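Local coordinates for protein aminopeptidase P; XAA-pro aminopeptidase (Streptococcus thermophilus, PDB 3IL0) that is the N-terminal domain of a probable metal-dependent aminopeptidase of the M24B family, thought to remove the amino-terminal residue from peptides in which proline follows, at residues 12-17 with 121-126. Sequence-based numbering, arbitrary orientation.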
ATOM      1  N   ASP A  12      -3.122  -0.920  11.020  1.00 34.48           N
ATOM      2  CA  ASP A  12      -2.912   0.371  11.659  1.00 34.16           C
ATOM      3  C   ASP A  12      -2.053   0.252  12.924  1.00 33.08           C
ATOM      4  O   ASP A  12      -1.060   0.962  13.116  1.00 31.63           O
ATOM      5  CB  ASP A  12      -4.284   0.927  11.989  1.00 34.40           C
ATOM      6  CG  ASP A  12      -4.285   2.431  12.160  1.00 35.64           C
ATOM      7  OD1 ASP A  12      -3.725   2.921  13.171  1.00 37.60           O
ATOM      8  OD2 ASP A  12      -4.888   3.111  11.306  1.00 35.60           O
ATOM      9  N   ALA A  13      -2.422  -0.674  13.796  1.00 32.83           N
ATOM     10  CA  ALA A  13      -1.661  -0.866  15.022  1.00 32.51           C
ATOM     11  C   ALA A  13      -0.181  -1.241  14.715  1.00 32.45           C
ATOM     12  O   ALA A  13       0.780  -0.850  15.423  1.00 31.74           O
ATOM     13  CB  ALA A  13      -2.339  -1.945  15.843  1.00 32.17           C
ATOM     14  N   LYS A  14      -0.006  -2.008  13.646  1.00 32.11           N
ATOM     15  CA  LYS A  14       1.309  -2.518  13.312  1.00 32.60           C
ATOM     16  C   LYS A  14       2.143  -1.350  12.776  1.00 31.34           C
ATOM     17  O   LYS A  14       3.337  -1.268  13.052  1.00 30.03           O
ATOM     18  CB  LYS A  14       1.187  -3.689  12.337  1.00 33.22           C
ATOM     19  CG  LYS A  14       2.477  -4.483  12.093  1.00 36.17           C
ATOM     20  CD  LYS A  14       2.185  -6.044  12.035  1.00 38.70           C
ATOM     21  CE  LYS A  14       3.415  -6.799  12.450  1.00 39.02           C
ATOM     22  NZ  LYS A  14       4.363  -6.684  11.360  1.00 42.66           N
ATOM     23  N   LEU A  15       1.480  -0.401  12.109  1.00 30.49           N
ATOM     24  CA  LEU A  15       2.152   0.804  11.597  1.00 29.80           C
ATOM     25  C   LEU A  15       2.750   1.558  12.781  1.00 29.16           C
ATOM     26  O   LEU A  15       3.932   1.952  12.767  1.00 28.74           O
ATOM     27  CB  LEU A  15       1.178   1.713  10.781  1.00 30.02           C
ATOM     28  CG  LEU A  15       0.896   1.469   9.306  1.00 30.92           C
ATOM     29  CD1 LEU A  15      -0.002   2.581   8.580  1.00 27.21           C
ATOM     30  CD2 LEU A  15       2.293   1.355   8.598  1.00 30.42           C
ATOM     31  N   VAL A  16       1.925   1.769  13.804  1.00 29.71           N
ATOM     32  CA  VAL A  16       2.387   2.420  15.052  1.00 31.00           C
ATOM     33  C   VAL A  16       3.573   1.625  15.657  1.00 33.24           C
ATOM     34  O   VAL A  16       4.652   2.171  15.908  1.00 33.53           O
ATOM     35  CB  VAL A  16       1.230   2.560  16.064  1.00 30.75           C
ATOM     36  CG1 VAL A  16       1.762   2.971  17.443  1.00 29.63           C
ATOM     37  CG2 VAL A  16       0.204   3.529  15.513  1.00 27.15           C
ATOM     38  N   GLN A  17       3.387   0.326  15.844  1.00 35.00           N
ATOM     39  CA  GLN A  17       4.427  -0.499  16.451  1.00 37.13           C
ATOM     40  C   GLN A  17       5.737  -0.468  15.620  1.00 36.55           C
ATOM     41  O   GLN A  17       6.839  -0.463  16.155  1.00 37.02           O
ATOM     42  CB  GLN A  17       3.883  -1.928  16.662  1.00 38.16           C
ATOM     43  CG  GLN A  17       4.905  -3.041  16.526  1.00 44.81           C
ATOM     44  CD  GLN A  17       6.094  -3.006  17.538  1.00 53.82           C
ATOM     45  OE1 GLN A  17       5.917  -3.177  18.776  1.00 58.67           O
ATOM     46  NE2 GLN A  17       7.328  -2.859  16.994  1.00 57.49           N
ATOM     47  N   THR A 121      10.293  -7.012   7.141  1.00 27.25           N
ATOM     48  CA  THR A 121      10.268  -8.469   7.051  1.00 29.09           C
ATOM     49  C   THR A 121       8.930  -9.045   7.469  1.00 30.98           C
ATOM     50  O   THR A 121       8.537  -8.909   8.619  1.00 31.98           O
ATOM     51  CB  THR A 121      11.293  -9.085   7.975  1.00 29.41           C
ATOM     52  OG1 THR A 121      12.566  -8.517   7.647  1.00 32.85           O
ATOM     53  CG2 THR A 121      11.343 -10.582   7.794  1.00 25.95           C
ATOM     54  N   ASN A 122       8.257  -9.727   6.547  1.00 32.26           N
ATOM     55  CA  ASN A 122       7.003 -10.399   6.837  1.00 32.66           C
ATOM     56  C   ASN A 122       5.925  -9.552   7.521  1.00 32.46           C
ATOM     57  O   ASN A 122       5.179 -10.071   8.331  1.00 31.90           O
ATOM     58  CB  ASN A 122       7.303 -11.607   7.722  1.00 33.26           C
ATOM     59  CG  ASN A 122       8.054 -12.689   7.004  1.00 36.17           C
ATOM     60  OD1 ASN A 122       8.158 -12.716   5.764  1.00 41.51           O
ATOM     61  ND2 ASN A 122       8.590 -13.613   7.786  1.00 37.65           N
ATOM     62  N   PHE A 123       5.851  -8.257   7.255  1.00 32.30           N
ATOM     63  CA  PHE A 123       4.847  -7.404   7.942  1.00 32.31           C
ATOM     64  C   PHE A 123       3.438  -7.957   7.706  1.00 33.46           C
ATOM     65  O   PHE A 123       2.641  -8.110   8.629  1.00 32.03           O
ATOM     66  CB  PHE A 123       4.939  -5.995   7.359  1.00 32.19           C
ATOM     67  CG  PHE A 123       3.953  -4.993   7.917  1.00 30.95           C
ATOM     68  CD1 PHE A 123       2.609  -4.998   7.506  1.00 27.48           C
ATOM     69  CD2 PHE A 123       4.401  -3.984   8.778  1.00 30.21           C
ATOM     70  CE1 PHE A 123       1.714  -4.026   7.955  1.00 30.90           C
ATOM     71  CE2 PHE A 123       3.502  -2.978   9.254  1.00 32.50           C
ATOM     72  CZ  PHE A 123       2.155  -3.007   8.843  1.00 32.14           C
ATOM     73  N   MET A 124       3.158  -8.260   6.442  1.00 35.23           N
ATOM     74  CA  MET A 124       1.852  -8.785   6.013  1.00 37.66           C
ATOM     75  C   MET A 124       1.549 -10.181   6.497  1.00 39.23           C
ATOM     76  O   MET A 124       0.381 -10.585   6.475  1.00 39.38           O
ATOM     77  CB  MET A 124       1.705  -8.766   4.468  1.00 37.49           C
ATOM     78  CG  MET A 124       1.538  -7.315   3.869  1.00 38.18           C
ATOM     79  SD  MET A 124      -0.029  -6.596   4.362  1.00 34.22           S
ATOM     80  CE  MET A 124      -1.121  -8.036   4.128  1.00 35.02           C
ATOM     81  N   GLU A 125       2.593 -10.902   6.909  1.00 41.52           N
ATOM     82  CA  GLU A 125       2.504 -12.322   7.277  1.00 43.07           C
ATOM     83  C   GLU A 125       1.599 -12.579   8.478  1.00 43.62           C
ATOM     84  O   GLU A 125       0.776 -13.480   8.455  1.00 43.39           O
ATOM     85  CB  GLU A 125       3.918 -12.901   7.514  1.00 43.58           C
ATOM     86  CG  GLU A 125       4.132 -14.301   6.965  1.00 46.12           C
ATOM     87  CD  GLU A 125       4.335 -15.395   8.040  1.00 50.45           C
ATOM     88  OE1 GLU A 125       5.358 -15.338   8.788  1.00 52.30           O
ATOM     89  OE2 GLU A 125       3.498 -16.335   8.086  1.00 50.46           O
ATOM     90  N   GLU A 126       1.747 -11.778   9.521  1.00 44.99           N
ATOM     91  CA  GLU A 126       0.865 -11.869  10.712  1.00 45.94           C
ATOM     92  C   GLU A 126      -0.531 -11.486  10.348  1.00 45.85           C
ATOM     93  O   GLU A 126      -1.497 -12.179  10.676  1.00 45.95           O
ATOM     94  CB  GLU A 126       1.288 -10.938  11.839  1.00 46.39           C
ATOM     95  CG  GLU A 126       2.201  -9.809  11.403  1.00 49.62           C
ATOM     96  CD  GLU A 126       3.643 -10.312  11.099  1.00 53.41           C
ATOM     97  OE1 GLU A 126       4.606  -9.900  11.810  1.00 57.95           O
ATOM     98  OE2 GLU A 126       3.801 -11.138  10.158  1.00 52.02           O
TER
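The ring of F123 carries the aliphatic chain of K14 over one face and meets L15 near its rim. K14 CG makes a CH-pi contact, 3.8 Å from the ring centroid and 29° off the normal, while CD sits above the middle of the same face. At the edge, close to the ring plane, comes the backbone N of L15, 4.2 Å from F123 CZ; L15 CD2 touches that same CZ more loosely, at 4.4 Å. F123 reaches across because CG lies anti to its backbone N (chi1 178°), which carries the ring away from the backbone of 121-126. The two side chains run antiparallel alongside one another, the ring toward helix 7-18 and the ammonium toward 123-128. Both helices belong to the creatinase/prolidase N-terminal domain, a mixed-sheet fold in which 123-128 follows 116-120, one of the two outermost strands, so the contact packs the first helix of this chain against its last. F11 and L20 extend the apolar side, F11 meeting the F123 ring edge-to-face. K14 illustrates how one long side chain can serve two kinds of partner: its methylenes cover the ring, and a bend at the end of the chain (chi4 -73°) brings NZ back down toward that same face. Over this face NZ stands 4.2 Å from the centroid of F123 in an off-centre cation-pi contact. The same nitrogen forms a salt bridge with E126, whose side chain lies roughly perpendicular to the lysine chain; the hydrogen bond from K14 NZ to E126 OE1 is weak, at 3.3 Å. E126 CG also packs against K14 CE at 3.4 Å.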